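Local coordinates for protein SusD homolog (Bacteroides thetaiotaomicron, PDB 3EHM) that probably binds mucin O-glycans as a SusD-like protein serving glycan utilization by this gut symbiont, at residues R28-Q33 against D252-L257; Q198-L203 against L339-A344; G278-Y283 against A290-G295. All blocks are in the same frame, centred on the assembly; numbering follows the deposited sequence.

From the N terminus, helix 23-36 supplies the first half of contact 1, which closes a long loop of 218 residues when the chain reaches 252-257, after strand 246-248. Helix 197-215 lies inside that loop and opens contact 2, which closes at strand 339-342; the two contacts therefore cross. They also touch in space: Gln33 O lies 3.3 Å from Trp341 CZ2, and Phe29 CZ 3.9 Å from Trp200 CZ2. Contact 3 follows contact 1 in series and is nested within contact 2. Local in sequence, it joins helix 274-282 to the end of helix 287-291 and the residue after it; its centre lies about 27 Å from that of contact 2.

Contact 1. Residues R28-Q33 against D252-L257; sequences RFMNMQ and DKMPLL
Met30 and Met254, both modelled as selenomethionine, meet end to end through their methyl groups, with Met30 CE 3.5 Å from Met254 CE. The two side chains cross obliquely, and Met254 CE also lies 3.8 Å from Met30 SE, so the methyl touches both the last carbon and the selenium of its partner. Met254 reaches this place by curling: after a first torsion that sets CG anti to the backbone N (chi1 176°), its chain bends at each of the next two. Met30 runs on extended before turning at its last torsion (chi3 -69°).

Contact with polar backbone is limited to Met30 SE, 3.8 Å from Lys253 O, and no hydrogen bond joins the two segments. Lys253 sets off to the helix but carries its ammonium group to Ala187 O and Asp190 O, to which NZ hydrogen-bonds.

In this SusD-like fold, whose helical part includes tetratricopeptide repeats, 28-33 belongs to helix 23-36, while 252-257 is loop between strand 246-248 and helix 261-266. The contact is a small one at the surface, burying 121 Å² in all. Other residues of the helix turn to the interior: Phe29 packs on Ile124 and Val128 of helix 116-140, and Met32 on Pro102 and Ile106 of helix 85-110.

Within the helix, Gln33 NE2 donates to Phe29 O at 3.1 Å, coming from well above the carbonyl plane, while Gln33 N reaches the same oxygen from the opposite face. NE2 thereby also lies over the rim of one face of the Phe29 ring. Further bonds, from NE2 to Tyr189 O and from Leu191 N to OE1, fix the rotation of this buried amide.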
loop_
_atom_site.group_PDB
_atom_site.type_symbol
_atom_site.label_atom_id
_atom_site.label_comp_id
_atom_site.label_asym_id
_atom_site.label_seq_id
_atom_site.Cartn_x
_atom_site.Cartn_y
_atom_site.Cartn_z
ATOM N N ARG A 28 11.888 -16.896 -14.024
ATOM C CA ARG A 28 10.979 -15.820 -14.393
ATOM C C ARG A 28 9.941 -15.561 -13.308
ATOM O O ARG A 28 9.661 -14.412 -12.968
ATOM C CB ARG A 28 10.281 -16.169 -15.705
ATOM C CG ARG A 28 11.194 -16.078 -16.910
ATOM C CD ARG A 28 10.660 -16.905 -18.064
ATOM N NE ARG A 28 11.394 -16.637 -19.294
ATOM C CZ ARG A 28 11.917 -17.579 -20.069
ATOM N NH1 ARG A 28 11.789 -18.857 -19.737
ATOM N NH2 ARG A 28 12.556 -17.242 -21.181
ATOM N N PHE A 29 9.377 -16.635 -12.762
ATOM C CA PHE A 29 8.365 -16.508 -11.719
ATOM C C PHE A 29 8.941 -15.919 -10.431
ATOM O O PHE A 29 8.287 -15.117 -9.761
ATOM C CB PHE A 29 7.726 -17.873 -11.439
ATOM C CG PHE A 29 6.611 -17.828 -10.433
ATOM C CD1 PHE A 29 5.595 -16.882 -10.542
ATOM C CD2 PHE A 29 6.573 -18.735 -9.379
ATOM C CE1 PHE A 29 4.556 -16.839 -9.614
ATOM C CE2 PHE A 29 5.540 -18.703 -8.446
ATOM C CZ PHE A 29 4.530 -17.751 -8.564
HETATM N N MSE A 30 10.162 -16.303 -10.078
HETATM C CA MSE A 30 10.760 -15.765 -8.863
HETATM C C MSE A 30 11.100 -14.289 -9.041
HETATM O O MSE A 30 11.022 -13.510 -8.091
HETATM C CB MSE A 30 11.999 -16.574 -8.464
HETATM C CG MSE A 30 11.659 -17.975 -7.977
HETATM SE SE MSE A 30 13.062 -18.788 -6.920
HETATM C CE MSE A 30 14.352 -19.032 -8.341
ATOM N N ASN A 31 11.462 -13.904 -10.262
ATOM C CA ASN A 31 11.775 -12.509 -10.555
ATOM C C ASN A 31 10.490 -11.714 -10.350
ATOM O O ASN A 31 10.498 -10.652 -9.726
ATOM C CB ASN A 31 12.260 -12.358 -12.004
ATOM C CG ASN A 31 12.605 -10.916 -12.368
ATOM O OD1 ASN A 31 12.924 -10.614 -13.521
ATOM N ND2 ASN A 31 12.547 -10.024 -11.390
HETATM N N MSE A 32 9.385 -12.245 -10.866
HETATM C CA MSE A 32 8.086 -11.587 -10.730
HETATM C C MSE A 32 7.727 -11.327 -9.274
HETATM O O MSE A 32 7.324 -10.222 -8.909
HETATM C CB MSE A 32 6.968 -12.437 -11.355
HETATM C CG MSE A 32 6.909 -12.409 -12.872
HETATM SE SE MSE A 32 5.285 -13.284 -13.500
HETATM C CE MSE A 32 4.001 -11.956 -12.911
ATOM N N GLN A 33 7.863 -12.358 -8.446
ATOM C CA GLN A 33 7.531 -12.246 -7.033
ATOM C C GLN A 33 8.339 -11.180 -6.305
ATOM O O GLN A 33 7.819 -10.487 -5.429
ATOM C CB GLN A 33 7.721 -13.601 -6.352
ATOM C CG GLN A 33 6.815 -14.675 -6.921
ATOM C CD GLN A 33 7.132 -16.047 -6.377
ATOM O OE1 GLN A 33 6.744 -16.390 -5.261
ATOM N NE2 GLN A 33 7.853 -16.838 -7.161
ATOM N N ASP A 252 15.412 -20.591 1.582
ATOM C CA ASP A 252 16.442 -21.363 0.890
ATOM C C ASP A 252 16.216 -21.308 -0.619
ATOM O O ASP A 252 17.164 -21.409 -1.405
ATOM C CB ASP A 252 16.436 -22.826 1.376
ATOM C CG ASP A 252 15.281 -23.644 0.800
ATOM O OD1 ASP A 252 14.136 -23.144 0.800
ATOM O OD2 ASP A 252 15.518 -24.795 0.356
ATOM N N LYS A 253 14.957 -21.142 -1.019
ATOM C CA LYS A 253 14.594 -21.065 -2.432
ATOM C C LYS A 253 15.169 -19.806 -3.062
ATOM O O LYS A 253 15.518 -19.787 -4.247
ATOM C CB LYS A 253 13.075 -21.028 -2.594
ATOM C CG LYS A 253 12.341 -22.223 -2.028
ATOM C CD LYS A 253 10.843 -22.023 -2.181
ATOM C CE LYS A 253 10.064 -23.145 -1.523
ATOM N NZ LYS A 253 8.607 -22.908 -1.632
HETATM N N MSE A 254 15.245 -18.747 -2.265
HETATM C CA MSE A 254 15.765 -17.475 -2.744
HETATM C C MSE A 254 16.130 -16.578 -1.574
HETATM O O MSE A 254 15.262 -15.955 -0.965
HETATM C CB MSE A 254 14.717 -16.782 -3.623
HETATM C CG MSE A 254 15.106 -15.389 -4.123
HETATM SE SE MSE A 254 16.704 -15.346 -5.228
HETATM C CE MSE A 254 16.065 -16.421 -6.699
ATOM N N PRO A 255 17.423 -16.521 -1.218
ATOM C CA PRO A 255 17.808 -15.659 -0.099
ATOM C C PRO A 255 17.468 -14.213 -0.450
ATOM O O PRO A 255 17.643 -13.791 -1.595
ATOM C CB PRO A 255 19.311 -15.890 0.008
ATOM C CG PRO A 255 19.452 -17.328 -0.427
ATOM C CD PRO A 255 18.548 -17.374 -1.639
ATOM N N LEU A 256 16.973 -13.462 0.527
ATOM C CA LEU A 256 16.612 -12.068 0.302
ATOM C C LEU A 256 17.049 -11.162 1.443
ATOM O O LEU A 256 17.186 -11.597 2.583
ATOM C CB LEU A 256 15.097 -11.930 0.125
ATOM C CG LEU A 256 14.425 -12.640 -1.054
ATOM C CD1 LEU A 256 12.917 -12.508 -0.919
ATOM C CD2 LEU A 256 14.902 -12.042 -2.367
ATOM N N LEU A 257 17.267 -9.896 1.112
ATOM C CA LEU A 257 17.646 -8.883 2.084
ATOM C C LEU A 257 16.463 -7.923 2.136
ATOM O O LEU A 257 16.140 -7.289 1.132
ATOM C CB LEU A 257 18.892 -8.127 1.614
ATOM C CG LEU A 257 19.345 -6.967 2.507
ATOM C CD1 LEU A 257 19.746 -7.507 3.880
ATOM C CD2 LEU A 257 20.513 -6.235 1.852
#

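Contact 2. Residues Q198-L203 against L339-A344; sequences QNWVKL and LYWFRA
Leu203 and Phe342 make the tighter half of this buried contact: Leu203 CD1 lies 3.9 Å from Phe342 CB, so the leucine methyl rests against the root of the phenylalanine side chain. With CG anti to the backbone N (chi1 170°), the isobutyl group of Leu203 extends to 339-344, and its two methyls go to different residues there. One takes Phe342; the other, Leu203 CD2, comes to the edge of the indole, 4.2 Å from Trp341 CE3 and close to the ring plane.

The looser half is the meeting of two tryptophans. Trp200 CH2 approaches Trp341 CZ3 at 4.2 Å; the side chains slant across each other and no stack forms, Trp200 arriving at the edge of the Trp341 ring. Trp200 is steadied from outside by a hydrogen bond from NE1 to Asp190 OD2 and by an edge-to-face contact with Tyr193. Ile131 of helix 116-140 touches both Leu203 and Trp341, closing the packing with a third element. Farther along the strand segment, partly exposed Tyr340 makes no contact with 198-203; its CE1 lies 3.3 Å above the guanidinium plane of Arg343.

Trp341 and Phe342 both face Ala246 of the neighbouring antiparallel strand 246-248, a classic beta bulge, just before Arg343 takes the N-cap position of helix 344-356.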
loop_
_atom_site.group_PDB
_atom_site.type_symbol
_atom_site.label_atom_id
_atom_site.label_comp_id
_atom_site.label_asym_id
_atom_site.label_seq_id
_atom_site.Cartn_x
_atom_site.Cartn_y
_atom_site.Cartn_z
ATOM N N GLN A 198 -4.513 -23.803 -3.374
ATOM C CA GLN A 198 -5.675 -23.353 -2.610
ATOM C C GLN A 198 -5.413 -21.987 -1.978
ATOM O O GLN A 198 -6.311 -21.157 -1.901
ATOM C CB GLN A 198 -6.029 -24.376 -1.524
ATOM C CG GLN A 198 -6.713 -25.629 -2.060
ATOM C CD GLN A 198 -6.107 -26.109 -3.368
ATOM O OE1 GLN A 198 -6.541 -25.706 -4.454
ATOM N NE2 GLN A 198 -5.087 -26.957 -3.271
ATOM N N ASN A 199 -4.187 -21.756 -1.520
ATOM C CA ASN A 199 -3.863 -20.466 -0.933
ATOM C C ASN A 199 -3.802 -19.404 -2.030
ATOM O O ASN A 199 -4.221 -18.270 -1.820
ATOM C CB ASN A 199 -2.544 -20.540 -0.168
ATOM C CG ASN A 199 -2.736 -21.005 1.265
ATOM O OD1 ASN A 199 -1.796 -21.446 1.921
ATOM N ND2 ASN A 199 -3.964 -20.898 1.757
ATOM N N TRP A 200 -3.292 -19.769 -3.203
ATOM C CA TRP A 200 -3.236 -18.809 -4.298
ATOM C C TRP A 200 -4.648 -18.363 -4.657
ATOM O O TRP A 200 -4.873 -17.204 -5.009
ATOM C CB TRP A 200 -2.544 -19.412 -5.522
ATOM C CG TRP A 200 -1.056 -19.286 -5.456
ATOM C CD1 TRP A 200 -0.158 -20.268 -5.151
ATOM C CD2 TRP A 200 -0.292 -18.088 -5.646
ATOM N NE1 TRP A 200 1.118 -19.755 -5.136
ATOM C CE2 TRP A 200 1.065 -18.419 -5.437
ATOM C CE3 TRP A 200 -0.624 -16.766 -5.971
ATOM C CZ2 TRP A 200 2.093 -17.473 -5.541
ATOM C CZ3 TRP A 200 0.399 -15.824 -6.073
ATOM C CH2 TRP A 200 1.740 -16.186 -5.858
ATOM N N VAL A 201 -5.600 -19.288 -4.559
ATOM C CA VAL A 201 -6.990 -18.969 -4.855
ATOM C C VAL A 201 -7.509 -17.980 -3.817
ATOM O O VAL A 201 -8.186 -17.011 -4.153
ATOM C CB VAL A 201 -7.873 -20.239 -4.844
ATOM C CG1 VAL A 201 -9.344 -19.855 -4.857
ATOM C CG2 VAL A 201 -7.546 -21.107 -6.062
ATOM N N LYS A 202 -7.185 -18.220 -2.551
ATOM C CA LYS A 202 -7.621 -17.326 -1.490
ATOM C C LYS A 202 -7.048 -15.934 -1.714
ATOM O O LYS A 202 -7.730 -14.936 -1.499
ATOM C CB LYS A 202 -7.182 -17.860 -0.128
ATOM C CG LYS A 202 -7.881 -19.155 0.267
ATOM C CD LYS A 202 -7.475 -19.593 1.659
ATOM C CE LYS A 202 -8.274 -20.807 2.095
ATOM N NZ LYS A 202 -7.996 -21.141 3.516
ATOM N N LEU A 203 -5.794 -15.865 -2.150
ATOM C CA LEU A 203 -5.174 -14.573 -2.404
ATOM C C LEU A 203 -5.910 -13.877 -3.540
ATOM O O LEU A 203 -6.175 -12.679 -3.471
ATOM C CB LEU A 203 -3.693 -14.739 -2.759
ATOM C CG LEU A 203 -2.988 -13.482 -3.283
ATOM C CD1 LEU A 203 -3.115 -12.343 -2.270
ATOM C CD2 LEU A 203 -1.527 -13.798 -3.555
ATOM N N LEU A 339 7.986 -8.784 3.536
ATOM C CA LEU A 339 7.242 -7.662 2.984
ATOM C C LEU A 339 5.886 -8.319 2.777
ATOM O O LEU A 339 5.816 -9.464 2.328
ATOM C CB LEU A 339 7.834 -7.190 1.655
ATOM C CG LEU A 339 9.138 -6.396 1.788
ATOM C CD1 LEU A 339 9.530 -5.819 0.436
ATOM C CD2 LEU A 339 8.950 -5.271 2.795
ATOM N N TYR A 340 4.815 -7.612 3.113
ATOM C CA TYR A 340 3.478 -8.180 3.014
ATOM C C TYR A 340 2.650 -7.728 1.818
ATOM O O TYR A 340 2.547 -6.535 1.542
ATOM C CB TYR A 340 2.714 -7.866 4.297
ATOM C CG TYR A 340 3.416 -8.325 5.550
ATOM C CD1 TYR A 340 3.281 -9.635 6.007
ATOM C CD2 TYR A 340 4.212 -7.448 6.284
ATOM C CE1 TYR A 340 3.917 -10.057 7.168
ATOM C CE2 TYR A 340 4.856 -7.859 7.444
ATOM C CZ TYR A 340 4.701 -9.163 7.881
ATOM O OH TYR A 340 5.314 -9.565 9.044
ATOM N N TRP A 341 2.054 -8.699 1.129
ATOM C CA TRP A 341 1.200 -8.443 -0.029
ATOM C C TRP A 341 -0.257 -8.336 0.423
ATOM O O TRP A 341 -0.992 -7.438 -0.002
ATOM C CB TRP A 341 1.293 -9.593 -1.035
ATOM C CG TRP A 341 2.573 -9.698 -1.806
ATOM C CD1 TRP A 341 3.713 -8.964 -1.633
ATOM C CD2 TRP A 341 2.851 -10.631 -2.854
ATOM N NE1 TRP A 341 4.687 -9.389 -2.510
ATOM C CE2 TRP A 341 4.181 -10.412 -3.270
ATOM C CE3 TRP A 341 2.101 -11.636 -3.480
ATOM C CZ2 TRP A 341 4.781 -11.161 -4.286
ATOM C CZ3 TRP A 341 2.695 -12.380 -4.490
ATOM C CH2 TRP A 341 4.023 -12.139 -4.882
ATOM N N PHE A 342 -0.672 -9.268 1.274
ATOM C CA PHE A 342 -2.048 -9.277 1.766
ATOM C C PHE A 342 -2.129 -10.065 3.070
ATOM O O PHE A 342 -1.657 -11.197 3.145
ATOM C CB PHE A 342 -2.970 -9.907 0.715
ATOM C CG PHE A 342 -4.407 -9.462 0.819
ATOM C CD1 PHE A 342 -5.170 -9.770 1.941
ATOM C CD2 PHE A 342 -4.991 -8.717 -0.202
ATOM C CE1 PHE A 342 -6.497 -9.341 2.045
ATOM C CE2 PHE A 342 -6.316 -8.283 -0.108
ATOM C CZ PHE A 342 -7.068 -8.596 1.020
ATOM N N ARG A 343 -2.734 -9.469 4.093
ATOM C CA ARG A 343 -2.849 -10.134 5.386
ATOM C C ARG A 343 -4.292 -10.357 5.801
ATOM O O ARG A 343 -5.197 -9.656 5.350
ATOM C CB ARG A 343 -2.127 -9.323 6.463
ATOM C CG ARG A 343 -0.749 -8.847 6.031
ATOM C CD ARG A 343 0.084 -8.390 7.213
ATOM N NE ARG A 343 0.518 -9.515 8.038
ATOM C CZ ARG A 343 1.332 -9.401 9.082
ATOM N NH1 ARG A 343 1.801 -8.208 9.429
ATOM N NH2 ARG A 343 1.684 -10.476 9.773
ATOM N N ALA A 344 -4.496 -11.333 6.680
ATOM C CA ALA A 344 -5.833 -11.670 7.152
ATOM C C ALA A 344 -6.578 -10.484 7.764
ATOM O O ALA A 344 -7.784 -10.331 7.562
ATOM C CB ALA A 344 -5.750 -12.816 8.161
#

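Contact 3. Residues G278-Y283 against A290-G295; sequences GYLDGY and AYFTEG
Leu280 reaches across to Tyr291 and Phe292 with a single methyl, CD1, which meets both rings. The setting is a pair of successive short helices in the SusD-like fold, 274-282 and 287-291, joined by a short turn. The contact is buried yet only 95 Å² in extent, and the methyl links the first helix to the last residue of the second and the residue that follows. It is apolar throughout, with no hydrogen bond between the two segments.

The leucine side chain crosses each aromatic side chain at about a right angle, but the two rings receive it differently. Phe292 offers its edge: Leu280 CD1 lies in the ring plane, 3.8 Å from Phe292 CE1. At Tyr291 the same methyl, Leu280 CD1, approaches obliquely, 4.1 Å from Tyr291 CD2. It is the outstretched branch of the leucine, standing anti to CA (chi2 176°). Both aromatic residues leave the chain with CG beside the backbone N, and their rings are turned differently about the next bond.

Phe292 is also where the backbone leaves helical geometry, and both of these successive side chains set out toward 278-283. Tyr446 meets both rings from outside the two segments, its plane inclined by about 35° to that of Tyr291 and 50° to that of Phe292. The hydroxyl of Tyr291 hydrogen-bonds to Leu443 O, which ties this ring to helix 429-445.

Tyr279, on helix 274-282, and Tyr283, just after its end, also pack on helix 429-445, both touching Thr439. These two tyrosines meet at an edge, with Tyr283 CZ in the plane of the Tyr279 ring and 3.7 Å from Tyr279 CD1.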
loop_
_atom_site.group_PDB
_atom_site.type_symbol
_atom_site.label_atom_id
_atom_site.label_comp_id
_atom_site.label_asym_id
_atom_site.label_seq_id
_atom_site.Cartn_x
_atom_site.Cartn_y
_atom_site.Cartn_z
ATOM N N GLY A 278 1.107 9.517 15.810
ATOM C CA GLY A 278 -0.008 10.182 16.462
ATOM C C GLY A 278 -1.119 9.236 16.862
ATOM O O GLY A 278 -1.651 9.322 17.975
ATOM N N TYR A 279 -1.486 8.335 15.953
ATOM C CA TYR A 279 -2.535 7.365 16.244
ATOM C C TYR A 279 -2.075 6.335 17.274
ATOM O O TYR A 279 -2.770 6.080 18.252
ATOM C CB TYR A 279 -2.979 6.656 14.957
ATOM C CG TYR A 279 -3.839 7.524 14.059
ATOM C CD1 TYR A 279 -5.163 7.803 14.393
ATOM C CD2 TYR A 279 -3.314 8.109 12.907
ATOM C CE1 TYR A 279 -5.944 8.646 13.609
ATOM C CE2 TYR A 279 -4.087 8.958 12.112
ATOM C CZ TYR A 279 -5.402 9.225 12.472
ATOM O OH TYR A 279 -6.169 10.092 11.713
ATOM N N LEU A 280 -0.901 5.750 17.061
ATOM C CA LEU A 280 -0.391 4.736 17.979
ATOM C C LEU A 280 -0.271 5.270 19.399
ATOM O O LEU A 280 -0.635 4.589 20.357
ATOM C CB LEU A 280 0.965 4.214 17.494
ATOM C CG LEU A 280 0.948 3.498 16.140
ATOM C CD1 LEU A 280 2.369 3.125 15.728
ATOM C CD2 LEU A 280 0.078 2.253 16.235
ATOM N N ASP A 281 0.234 6.494 19.530
ATOM C CA ASP A 281 0.395 7.117 20.843
ATOM C C ASP A 281 -0.952 7.438 21.492
ATOM O O ASP A 281 -1.225 7.027 22.618
ATOM C CB ASP A 281 1.202 8.411 20.720
ATOM C CG ASP A 281 1.447 9.075 22.067
ATOM O OD1 ASP A 281 2.342 8.609 22.806
ATOM O OD2 ASP A 281 0.733 10.048 22.394
ATOM N N GLY A 282 -1.791 8.179 20.776
ATOM C CA GLY A 282 -3.088 8.554 21.311
ATOM C C GLY A 282 -4.003 7.391 21.651
ATOM O O GLY A 282 -4.788 7.464 22.600
ATOM N N TYR A 283 -3.910 6.317 20.875
ATOM C CA TYR A 283 -4.742 5.141 21.092
ATOM C C TYR A 283 -4.116 4.184 22.104
ATOM O O TYR A 283 -4.687 3.130 22.391
ATOM C CB TYR A 283 -4.944 4.384 19.770
ATOM C CG TYR A 283 -5.819 5.066 18.731
ATOM C CD1 TYR A 283 -5.953 4.515 17.455
ATOM C CD2 TYR A 283 -6.542 6.226 19.025
ATOM C CE1 TYR A 283 -6.780 5.088 16.502
ATOM C CE2 TYR A 283 -7.383 6.816 18.065
ATOM C CZ TYR A 283 -7.494 6.235 16.806
ATOM O OH TYR A 283 -8.320 6.775 15.843
ATOM N N ALA A 290 5.952 -2.553 18.647
ATOM C CA ALA A 290 6.176 -3.639 17.704
ATOM C C ALA A 290 6.673 -3.107 16.364
ATOM O O ALA A 290 7.467 -3.758 15.688
ATOM C CB ALA A 290 4.893 -4.428 17.499
ATOM N N TYR A 291 6.209 -1.920 15.987
ATOM C CA TYR A 291 6.593 -1.327 14.706
ATOM C C TYR A 291 7.859 -0.479 14.730
ATOM O O TYR A 291 8.635 -0.494 13.775
ATOM C CB TYR A 291 5.477 -0.426 14.152
ATOM C CG TYR A 291 4.160 -1.088 13.787
ATOM C CD1 TYR A 291 4.057 -2.467 13.625
ATOM C CD2 TYR A 291 3.022 -0.313 13.555
ATOM C CE1 TYR A 291 2.847 -3.059 13.239
ATOM C CE2 TYR A 291 1.813 -0.893 13.166
ATOM C CZ TYR A 291 1.735 -2.264 13.010
ATOM O OH TYR A 291 0.544 -2.840 12.621
ATOM N N PHE A 292 8.067 0.269 15.807
ATOM C CA PHE A 292 9.215 1.163 15.853
ATOM C C PHE A 292 10.103 1.109 17.087
ATOM O O PHE A 292 9.694 0.661 18.157
ATOM C CB PHE A 292 8.741 2.607 15.671
ATOM C CG PHE A 292 7.814 2.806 14.505
ATOM C CD1 PHE A 292 6.434 2.768 14.684
ATOM C CD2 PHE A 292 8.320 3.040 13.228
ATOM C CE1 PHE A 292 5.570 2.963 13.610
ATOM C CE2 PHE A 292 7.464 3.234 12.149
ATOM C CZ PHE A 292 6.086 3.196 12.340
ATOM N N THR A 293 11.326 1.599 16.912
ATOM C CA THR A 293 12.312 1.661 17.983
ATOM C C THR A 293 12.166 3.013 18.676
ATOM O O THR A 293 11.529 3.926 18.145
ATOM C CB THR A 293 13.740 1.599 17.421
ATOM O OG1 THR A 293 13.991 2.779 16.640
ATOM C CG2 THR A 293 13.916 0.369 16.539
ATOM N N GLU A 294 12.735 3.143 19.868
ATOM C CA GLU A 294 12.692 4.424 20.551
ATOM C C GLU A 294 13.887 5.176 19.993
ATOM O O GLU A 294 14.933 4.580 19.743
ATOM C CB GLU A 294 12.857 4.263 22.063
ATOM C CG GLU A 294 11.694 3.576 22.753
ATOM C CD GLU A 294 11.834 3.598 24.262
ATOM O OE1 GLU A 294 11.572 4.658 24.875
ATOM O OE2 GLU A 294 12.221 2.558 24.835
ATOM N N GLY A 295 13.731 6.473 19.773
ATOM C CA GLY A 295 14.838 7.249 19.255
ATOM C C GLY A 295 15.557 7.919 20.409
ATOM O O GLY A 295 15.192 7.725 21.569
#